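PDB 5XOM: glycosaminoglycan xylosylkinase from Hydra vulgaris, which probably transfers phosphate to xylose in the linkage region of glycosaminoglycan chains, as a secretory-pathway kinase of the Fam20 family. Local coordinates for residues A[124-129]-A[229-234]; A[169-174]-A[187-192]; A[280-285]-A[293-298]. All coordinates share one frame; numbering follows the deposited sequence.

Contact 1 (A[124-129]-A[229-234]); sequences TPYEGY and RTYNKK
P125 and Y126 hold the two central positions of a type I turn, closed by E127 N to T124 O at 3.1 Å, and both lean on the irregular run 229-234, where Y231 takes a left-handed helical backbone conformation. No hydrogen bond crosses; the contact is carried by two tyrosine rings. The Y231 ring presents an edge to the face of Y126, CE1 sitting 3.4 Å above the centre of that ring, with the planes 52° apart. The closest approach is Y126 CZ to Y231 CD1, 3.3 Å. Y126 CG lies between its own backbone N and carbonyl carbon (chi1 52°), which turns the ring toward this neighbour. Its opposite face has T124 OG1 near the rim, and that hydroxyl donates to E127 OE1 at 2.9 Å, so the turn packs against its own tyrosine. Alongside, the extended R229 chain brings CD to 4.1 Å from Y126 CD2, while its guanidinium is hydrogen-bonded by S310 and A276 O. Y231 OH bonds D277. Two surface loops are thereby packed beside the connection from helix 259-273 to strand 280-286, which by its place in the protein kinase fold probably corresponds to the catalytic loop.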
loop_
_atom_site.group_PDB
_atom_site.type_symbol
_atom_site.label_atom_id
_atom_site.label_comp_id
_atom_site.label_asym_id
_atom_site.label_seq_id
_atom_site.Cartn_x
_atom_site.Cartn_y
_atom_site.Cartn_z
ATOM N N THR A 124 12.469 -26.912 29.835
ATOM C CA THR A 124 12.005 -27.396 28.539
ATOM C C THR A 124 11.997 -26.261 27.514
ATOM O O THR A 124 11.824 -25.091 27.887
ATOM C CB THR A 124 10.609 -28.008 28.633
ATOM O OG1 THR A 124 9.657 -26.987 28.952
ATOM C CG2 THR A 124 10.579 -29.064 29.743
ATOM N N PRO A 125 12.225 -26.557 26.228
ATOM C CA PRO A 125 12.157 -25.514 25.183
ATOM C C PRO A 125 10.862 -24.699 25.146
ATOM O O PRO A 125 10.821 -23.633 24.527
ATOM C CB PRO A 125 12.316 -26.327 23.892
ATOM C CG PRO A 125 13.053 -27.564 24.292
ATOM C CD PRO A 125 12.560 -27.881 25.676
ATOM N N TYR A 126 9.809 -25.184 25.805
ATOM C CA TYR A 126 8.478 -24.582 25.771
ATOM C C TYR A 126 8.059 -24.004 27.120
ATOM O O TYR A 126 6.873 -23.718 27.325
ATOM C CB TYR A 126 7.455 -25.581 25.218
ATOM C CG TYR A 126 7.442 -26.934 25.890
ATOM C CD1 TYR A 126 6.782 -27.151 27.096
ATOM C CD2 TYR A 126 8.104 -28.004 25.300
ATOM C CE1 TYR A 126 6.787 -28.407 27.692
ATOM C CE2 TYR A 126 8.117 -29.250 25.880
ATOM C CZ TYR A 126 7.460 -29.452 27.076
ATOM O OH TYR A 126 7.475 -30.706 27.649
ATOM N N GLU A 127 9.002 -23.884 28.053
ATOM C CA GLU A 127 8.711 -23.509 29.428
ATOM C C GLU A 127 8.113 -22.099 29.498
ATOM O O GLU A 127 8.402 -21.235 28.662
ATOM C CB GLU A 127 10.007 -23.563 30.244
ATOM C CG GLU A 127 9.845 -23.475 31.743
ATOM C CD GLU A 127 9.369 -24.783 32.331
ATOM O OE1 GLU A 127 9.467 -25.815 31.632
ATOM O OE2 GLU A 127 8.902 -24.781 33.489
ATOM N N GLY A 128 7.279 -21.871 30.518
ATOM C CA GLY A 128 6.945 -20.538 30.996
ATOM C C GLY A 128 5.631 -19.991 30.453
ATOM O O GLY A 128 4.896 -20.634 29.697
ATOM N N TYR A 129 5.346 -18.759 30.874
ATOM C CA TYR A 129 4.184 -18.008 30.425
ATOM C C TYR A 129 4.414 -17.426 29.039
ATOM O O TYR A 129 5.549 -17.271 28.581
ATOM C CB TYR A 129 3.875 -16.844 31.364
ATOM C CG TYR A 129 3.817 -17.208 32.825
ATOM C CD1 TYR A 129 3.027 -18.246 33.268
ATOM C CD2 TYR A 129 4.561 -16.519 33.756
ATOM C CE1 TYR A 129 2.973 -18.578 34.603
ATOM C CE2 TYR A 129 4.514 -16.854 35.093
ATOM C CZ TYR A 129 3.720 -17.883 35.511
ATOM O OH TYR A 129 3.667 -18.219 36.843
ATOM N N ARG A 229 6.019 -32.107 19.716
ATOM C CA ARG A 229 6.758 -32.792 20.760
ATOM C C ARG A 229 5.824 -33.682 21.571
ATOM O O ARG A 229 4.598 -33.637 21.436
ATOM C CB ARG A 229 7.462 -31.780 21.665
ATOM C CG ARG A 229 8.425 -30.916 20.900
ATOM C CD ARG A 229 8.864 -29.681 21.658
ATOM N NE ARG A 229 9.667 -28.853 20.767
ATOM C CZ ARG A 229 10.960 -29.050 20.538
ATOM N NH1 ARG A 229 11.597 -30.039 21.149
ATOM N NH2 ARG A 229 11.616 -28.260 19.700
ATOM N N THR A 230 6.425 -34.508 22.427
ATOM C CA THR A 230 5.650 -35.468 23.201
ATOM C C THR A 230 5.069 -34.856 24.468
ATOM O O THR A 230 4.030 -35.320 24.952
ATOM C CB THR A 230 6.522 -36.665 23.569
ATOM O OG1 THR A 230 7.706 -36.194 24.221
ATOM C CG2 THR A 230 6.915 -37.430 22.319
ATOM N N TYR A 231 5.727 -33.832 25.016
ATOM C CA TYR A 231 5.319 -33.213 26.279
ATOM C C TYR A 231 5.325 -34.250 27.399
ATOM O O TYR A 231 4.436 -34.299 28.254
ATOM C CB TYR A 231 3.971 -32.503 26.136
ATOM C CG TYR A 231 4.093 -31.342 25.176
ATOM C CD1 TYR A 231 4.590 -30.115 25.599
ATOM C CD2 TYR A 231 3.784 -31.494 23.829
ATOM C CE1 TYR A 231 4.733 -29.059 24.716
ATOM C CE2 TYR A 231 3.926 -30.448 22.940
ATOM C CZ TYR A 231 4.402 -29.232 23.390
ATOM O OH TYR A 231 4.548 -28.185 22.512
ATOM N N ASN A 232 6.344 -35.098 27.357
ATOM C CA ASN A 232 6.732 -36.047 28.384
ATOM C C ASN A 232 8.218 -36.297 28.130
ATOM O O ASN A 232 8.888 -35.467 27.505
ATOM C CB ASN A 232 5.848 -37.309 28.313
ATOM C CG ASN A 232 6.139 -38.153 27.090
ATOM O OD1 ASN A 232 7.291 -38.393 26.778
ATOM N ND2 ASN A 232 5.102 -38.577 26.378
ATOM N N LYS A 233 8.740 -37.442 28.577
ATOM C CA LYS A 233 10.139 -37.771 28.316
ATOM C C LYS A 233 10.344 -38.881 27.285
ATOM O O LYS A 233 11.488 -39.116 26.881
ATOM C CB LYS A 233 10.870 -38.105 29.626
ATOM C CG LYS A 233 10.415 -37.246 30.808
ATOM C CD LYS A 233 11.417 -36.122 31.104
ATOM C CE LYS A 233 11.035 -35.315 32.344
ATOM N NZ LYS A 233 9.691 -34.680 32.235
ATOM N N LYS A 234 9.278 -39.567 26.860
ATOM C CA LYS A 234 9.238 -40.323 25.611
ATOM C C LYS A 234 9.795 -39.475 24.475
ATOM O O LYS A 234 9.799 -38.242 24.566
ATOM C CB LYS A 234 7.788 -40.721 25.307
ATOM C CG LYS A 234 7.535 -41.600 24.121
ATOM C CD LYS A 234 8.482 -42.770 24.116
ATOM C CE LYS A 234 7.740 -44.042 23.821
ATOM N NZ LYS A 234 8.513 -44.907 22.917
#

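Contact 2 (A[169-174]-A[187-192]); sequences AKKLAT and YGKCLY
The end of the one-turn helix 170-173, where K171 and T174 lie, is covered by K189 from the loop that carries the C190-C193 disulfide. K189 runs across the helix end with its aliphatic part: CE comes to 3.1 Å from K171 O, and CD packs 3.8 Å from K171 CG. The chain is extended until its last torsion, where it bends (chi4 -58°), so that NZ passes T174 OG1 at 3.9 Å while K189 CE lies 3.6 Å from the same T174 OG1. Directed back into the helix, T174 OG1 donates to K170 O, 3.2 Å away; T174 N bonds the same oxygen from the other face of its plane. K171 leads its own ammonium away, K171 NZ standing 9.3 Å from K189 NZ, and Y89 lies against both lysine chains. Replacing K189 by an alanine is likely to uncover K171 O and the T174 hydroxyl and to take the positive group from the helix end. With no hydrogen bond between the segments, the contact rests on methylene packing, and the ammonium beside the carbonyl end of a helix is likely to find a mildly favourable field.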
loop_
_atom_site.group_PDB
_atom_site.type_symbol
_atom_site.label_atom_id
_atom_site.label_comp_id
_atom_site.label_asym_id
_atom_site.label_seq_id
_atom_site.Cartn_x
_atom_site.Cartn_y
_atom_site.Cartn_z
ATOM N N ALA A 169 -16.563 -8.092 32.319
ATOM C CA ALA A 169 -17.555 -9.091 32.669
ATOM C C ALA A 169 -17.200 -9.738 34.002
ATOM O O ALA A 169 -16.035 -9.771 34.411
ATOM C CB ALA A 169 -17.660 -10.160 31.583
ATOM N N LYS A 170 -18.227 -10.267 34.679
ATOM C CA LYS A 170 -17.987 -10.898 35.970
ATOM C C LYS A 170 -16.922 -11.979 35.912
ATOM O O LYS A 170 -16.141 -12.130 36.857
ATOM C CB LYS A 170 -19.236 -11.555 36.534
ATOM C CG LYS A 170 -19.407 -11.254 37.969
ATOM C CD LYS A 170 -20.110 -12.457 38.502
ATOM C CE LYS A 170 -20.409 -12.267 39.955
ATOM N NZ LYS A 170 -21.056 -13.504 40.362
ATOM N N LYS A 171 -16.879 -12.743 34.823
ATOM C CA LYS A 171 -15.914 -13.828 34.727
ATOM C C LYS A 171 -14.497 -13.321 34.930
ATOM O O LYS A 171 -13.672 -13.991 35.563
ATOM C CB LYS A 171 -16.034 -14.526 33.374
ATOM C CG LYS A 171 -16.015 -16.040 33.432
ATOM C CD LYS A 171 -16.014 -16.607 32.022
ATOM C CE LYS A 171 -17.080 -15.960 31.150
ATOM N NZ LYS A 171 -17.055 -16.516 29.767
ATOM N N LEU A 172 -14.201 -12.131 34.416
ATOM C CA LEU A 172 -12.884 -11.535 34.562
ATOM C C LEU A 172 -12.766 -10.734 35.855
ATOM O O LEU A 172 -11.771 -10.868 36.576
ATOM C CB LEU A 172 -12.582 -10.645 33.351
ATOM C CG LEU A 172 -11.404 -9.675 33.453
ATOM C CD1 LEU A 172 -10.093 -10.436 33.522
ATOM C CD2 LEU A 172 -11.391 -8.716 32.269
ATOM N N ALA A 173 -13.784 -9.928 36.169
ATOM C CA ALA A 173 -13.720 -9.040 37.328
ATOM C C ALA A 173 -13.463 -9.804 38.625
ATOM O O ALA A 173 -12.731 -9.323 39.499
ATOM C CB ALA A 173 -15.007 -8.224 37.436
ATOM N N THR A 174 -14.059 -10.989 38.780
ATOM C CA THR A 174 -13.898 -11.722 40.034
ATOM C C THR A 174 -12.505 -12.305 40.219
ATOM O O THR A 174 -12.257 -12.911 41.268
ATOM C CB THR A 174 -14.922 -12.855 40.145
ATOM O OG1 THR A 174 -14.680 -13.831 39.118
ATOM C CG2 THR A 174 -16.331 -12.316 40.000
ATOM N N TYR A 187 -5.892 -12.867 37.744
ATOM C CA TYR A 187 -5.354 -14.201 37.502
ATOM C C TYR A 187 -6.170 -15.078 36.555
ATOM O O TYR A 187 -5.723 -16.188 36.253
ATOM C CB TYR A 187 -5.151 -14.946 38.829
ATOM C CG TYR A 187 -6.396 -15.186 39.648
ATOM C CD1 TYR A 187 -7.215 -16.283 39.401
ATOM C CD2 TYR A 187 -6.731 -14.343 40.703
ATOM C CE1 TYR A 187 -8.347 -16.518 40.162
ATOM C CE2 TYR A 187 -7.859 -14.568 41.469
ATOM C CZ TYR A 187 -8.665 -15.657 41.195
ATOM O OH TYR A 187 -9.793 -15.884 41.955
ATOM N N GLY A 188 -7.337 -14.634 36.081
ATOM C CA GLY A 188 -8.079 -15.356 35.044
ATOM C C GLY A 188 -8.708 -16.664 35.514
ATOM O O GLY A 188 -8.711 -17.005 36.698
ATOM N N LYS A 189 -9.266 -17.403 34.540
ATOM C CA LYS A 189 -9.938 -18.670 34.821
ATOM C C LYS A 189 -9.530 -19.808 33.886
ATOM O O LYS A 189 -10.278 -20.784 33.746
ATOM C CB LYS A 189 -11.456 -18.482 34.787
ATOM C CG LYS A 189 -11.957 -17.611 35.915
ATOM C CD LYS A 189 -13.455 -17.422 35.877
ATOM C CE LYS A 189 -13.898 -16.687 37.126
ATOM N NZ LYS A 189 -13.489 -17.471 38.332
ATOM N N CYS A 190 -8.361 -19.714 33.257
ATOM C CA CYS A 190 -7.853 -20.749 32.361
ATOM C C CYS A 190 -7.426 -21.982 33.164
ATOM O O CYS A 190 -7.482 -22.007 34.395
ATOM C CB CYS A 190 -6.700 -20.188 31.538
ATOM S SG CYS A 190 -5.156 -20.070 32.468
ATOM N N LEU A 191 -6.990 -23.028 32.447
ATOM C CA LEU A 191 -6.699 -24.313 33.089
ATOM C C LEU A 191 -5.666 -24.170 34.200
ATOM O O LEU A 191 -5.839 -24.711 35.299
ATOM C CB LEU A 191 -6.195 -25.331 32.072
ATOM C CG LEU A 191 -7.112 -25.868 30.983
ATOM C CD1 LEU A 191 -6.293 -26.730 30.016
ATOM C CD2 LEU A 191 -8.308 -26.620 31.586
ATOM N N TYR A 192 -4.567 -23.466 33.930
ATOM C CA TYR A 192 -3.511 -23.297 34.921
ATOM C C TYR A 192 -3.616 -21.973 35.652
ATOM O O TYR A 192 -2.741 -21.650 36.461
ATOM C CB TYR A 192 -2.141 -23.400 34.251
ATOM C CG TYR A 192 -1.929 -24.710 33.532
ATOM C CD1 TYR A 192 -2.365 -25.895 34.082
ATOM C CD2 TYR A 192 -1.304 -24.759 32.304
ATOM C CE1 TYR A 192 -2.183 -27.099 33.427
ATOM C CE2 TYR A 192 -1.121 -25.967 31.641
ATOM C CZ TYR A 192 -1.561 -27.134 32.208
ATOM O OH TYR A 192 -1.383 -28.338 31.555
#

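Contact 3 (A[280-285]-A[293-298]); sequences HYEYIE and IHLDNA
A water takes over the pairing of E282 with I293 where their backbones separate. I293 N still donates directly to E282 O (2.9 Å, N-H...O angle 164°), but E282 N reaches I293 O through the water, which accepts from the amide at 3.0 Å and donates to I293 O at 2.8 Å. This is the open end of the antiparallel hairpin formed by strands 280-286 and 289-292, at whose turn a glycan is attached; in the protein kinase fold such a hairpin leads from the catalytic loop to the DFG segment, and 293-298 is consistent with that place. On one side of the pair, I284 CG1 meets I293 CG2 at 4.2 Å, and I293 CG1 lies 3.6 Å from E282 O. The E282 chain, extended beyond CG, passes obliquely over L295, so that OE2 rests 3.6 Å from L295 CD2. L295 sends CG anti to its backbone nitrogen (chi1 176°), which brings CD2, but not CD1, against that carboxylate; P151 packs on the same leucine. After I293 the chain folds away through an inverse gamma turn centred on H294, marked by a weak bond from L295 N to I293 O. I293 O thus takes both this weak bond and the water's. The H294 imidazole is fixed by D142 and T266 at its two nitrogens and stacks on F269. Beyond the turn, N297 ND2 donates to H294 O at 2.9 Å, approaching from well above the carbonyl plane.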
loop_
_atom_site.group_PDB
_atom_site.type_symbol
_atom_site.label_atom_id
_atom_site.label_comp_id
_atom_site.label_asym_id
_atom_site.label_seq_id
_atom_site.Cartn_x
_atom_site.Cartn_y
_atom_site.Cartn_z
ATOM N N HIS A 280 0.187 -27.746 17.746
ATOM C CA HIS A 280 -0.899 -27.695 16.777
ATOM C C HIS A 280 -0.743 -26.431 15.948
ATOM O O HIS A 280 -0.447 -25.363 16.489
ATOM C CB HIS A 280 -2.276 -27.689 17.458
ATOM C CG HIS A 280 -2.670 -29.005 18.046
ATOM N ND1 HIS A 280 -2.051 -29.544 19.153
ATOM C CD2 HIS A 280 -3.628 -29.892 17.683
ATOM C CE1 HIS A 280 -2.607 -30.705 19.446
ATOM N NE2 HIS A 280 -3.566 -30.940 18.568
ATOM N N TYR A 281 -0.933 -26.543 14.638
ATOM C CA TYR A 281 -0.887 -25.375 13.776
ATOM C C TYR A 281 -2.293 -25.012 13.319
ATOM O O TYR A 281 -3.227 -25.817 13.396
ATOM C CB TYR A 281 0.045 -25.598 12.576
ATOM C CG TYR A 281 -0.423 -26.626 11.566
ATOM C CD1 TYR A 281 -1.217 -26.254 10.487
ATOM C CD2 TYR A 281 -0.055 -27.959 11.678
ATOM C CE1 TYR A 281 -1.639 -27.179 9.554
ATOM C CE2 TYR A 281 -0.472 -28.897 10.747
ATOM C CZ TYR A 281 -1.264 -28.498 9.686
ATOM O OH TYR A 281 -1.689 -29.418 8.753
ATOM N N GLU A 282 -2.438 -23.775 12.857
ATOM C CA GLU A 282 -3.722 -23.235 12.442
ATOM C C GLU A 282 -3.589 -22.630 11.051
ATOM O O GLU A 282 -2.532 -22.106 10.685
ATOM C CB GLU A 282 -4.222 -22.187 13.446
ATOM C CG GLU A 282 -4.614 -22.780 14.795
ATOM C CD GLU A 282 -4.845 -21.729 15.869
ATOM O OE1 GLU A 282 -6.016 -21.510 16.246
ATOM O OE2 GLU A 282 -3.858 -21.124 16.343
ATOM N N TYR A 283 -4.673 -22.705 10.277
ATOM C CA TYR A 283 -4.630 -22.258 8.893
ATOM C C TYR A 283 -5.974 -21.676 8.481
ATOM O O TYR A 283 -7.013 -22.000 9.062
ATOM C CB TYR A 283 -4.221 -23.399 7.951
ATOM C CG TYR A 283 -5.176 -24.575 7.879
ATOM C CD1 TYR A 283 -5.099 -25.620 8.795
ATOM C CD2 TYR A 283 -6.123 -24.663 6.867
ATOM C CE1 TYR A 283 -5.963 -26.711 8.717
ATOM C CE2 TYR A 283 -6.990 -25.750 6.777
ATOM C CZ TYR A 283 -6.904 -26.768 7.704
ATOM O OH TYR A 283 -7.765 -27.841 7.614
ATOM N N ILE A 284 -5.933 -20.783 7.491
ATOM C CA ILE A 284 -7.129 -20.258 6.851
ATOM C C ILE A 284 -7.291 -20.968 5.515
ATOM O O ILE A 284 -6.351 -21.563 4.982
ATOM C CB ILE A 284 -7.074 -18.721 6.658
ATOM C CG1 ILE A 284 -5.850 -18.327 5.825
ATOM C CG2 ILE A 284 -7.077 -18.011 8.010
ATOM C CD1 ILE A 284 -5.798 -16.842 5.460
ATOM N N GLU A 285 -8.500 -20.914 4.961
ATOM C CA GLU A 285 -8.776 -21.658 3.738
ATOM C C GLU A 285 -10.024 -21.100 3.068
ATOM O O GLU A 285 -10.999 -20.757 3.741
ATOM C CB GLU A 285 -8.937 -23.153 4.040
ATOM C CG GLU A 285 -9.109 -24.031 2.807
ATOM C CD GLU A 285 -9.056 -25.509 3.154
ATOM O OE1 GLU A 285 -9.948 -25.969 3.884
ATOM O OE2 GLU A 285 -8.126 -26.209 2.701
ATOM N N ILE A 293 -1.005 -19.972 9.366
ATOM C CA ILE A 293 -0.810 -18.608 9.839
ATOM C C ILE A 293 0.024 -18.637 11.108
ATOM O O ILE A 293 0.041 -19.620 11.857
ATOM C CB ILE A 293 -2.142 -17.858 10.064
ATOM C CG1 ILE A 293 -3.041 -18.603 11.054
ATOM C CG2 ILE A 293 -2.858 -17.618 8.747
ATOM C CD1 ILE A 293 -4.291 -17.832 11.418
ATOM N N HIS A 294 0.728 -17.531 11.348
ATOM C CA HIS A 294 1.583 -17.369 12.522
ATOM C C HIS A 294 0.755 -16.729 13.627
ATOM O O HIS A 294 0.861 -15.539 13.944
ATOM C CB HIS A 294 2.812 -16.552 12.183
ATOM C CG HIS A 294 3.694 -17.226 11.142
ATOM N ND1 HIS A 294 4.602 -16.514 10.356
ATOM C CD2 HIS A 294 3.797 -18.534 10.784
ATOM C CE1 HIS A 294 5.215 -17.363 9.563
ATOM N NE2 HIS A 294 4.744 -18.581 9.804
ATOM N N LEU A 295 -0.091 -17.550 14.235
ATOM C CA LEU A 295 -0.997 -17.113 15.289
ATOM C C LEU A 295 -0.533 -17.709 16.617
ATOM O O LEU A 295 -0.125 -18.876 16.676
ATOM C CB LEU A 295 -2.434 -17.520 14.941
ATOM C CG LEU A 295 -3.538 -17.245 15.946
ATOM C CD1 LEU A 295 -3.608 -15.749 16.155
ATOM C CD2 LEU A 295 -4.851 -17.757 15.365
ATOM N N ASP A 296 -0.552 -16.882 17.665
ATOM C CA ASP A 296 -0.015 -17.209 18.982
ATOM C C ASP A 296 1.474 -17.533 18.899
ATOM O O ASP A 296 1.870 -18.704 18.888
ATOM C CB ASP A 296 -0.775 -18.378 19.621
ATOM C CG ASP A 296 -0.349 -18.649 21.068
ATOM O OD1 ASP A 296 -1.046 -19.433 21.751
ATOM O OD2 ASP A 296 0.668 -18.081 21.538
ATOM N N ASN A 297 2.307 -16.498 18.864
ATOM C CA ASN A 297 3.752 -16.653 18.771
ATOM C C ASN A 297 4.454 -16.279 20.071
ATOM O O ASN A 297 5.656 -15.993 20.060
ATOM C CB ASN A 297 4.297 -15.817 17.612
ATOM C CG ASN A 297 3.526 -16.031 16.324
ATOM O OD1 ASN A 297 3.300 -17.166 15.907
ATOM N ND2 ASN A 297 3.113 -14.933 15.683
ATOM N N ALA A 298 3.724 -16.273 21.192
ATOM C CA ALA A 298 4.208 -15.656 22.425
ATOM C C ALA A 298 5.167 -16.529 23.222
ATOM O O ALA A 298 5.860 -16.005 24.105
ATOM C CB ALA A 298 3.037 -15.275 23.328
HETATM O O HOH W 1 -0.071 -22.035 13.202
#

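Overall arrangement
The three contacts are spread over the kinase fold without touching. Contact 2, about 23 Å from the centre of the chain, is nested in the loop closed by contact 1; both precede contact 3 in sequence, which is buried about 8 Å from that centre. Contact 1 approaches contact 3 most closely, to about 5 Å between nearest atoms, their centres 19 Å apart. It adjoins the connection leading into strand 280-286, and Y126 O bonds K299 just beyond 293-298, in the region where kinases of this fold have their active site. Contact 2 lies farther out, its centre 25 Å from that of contact 1 (nearest atoms about 7 Å apart) and 24 Å from that of contact 3.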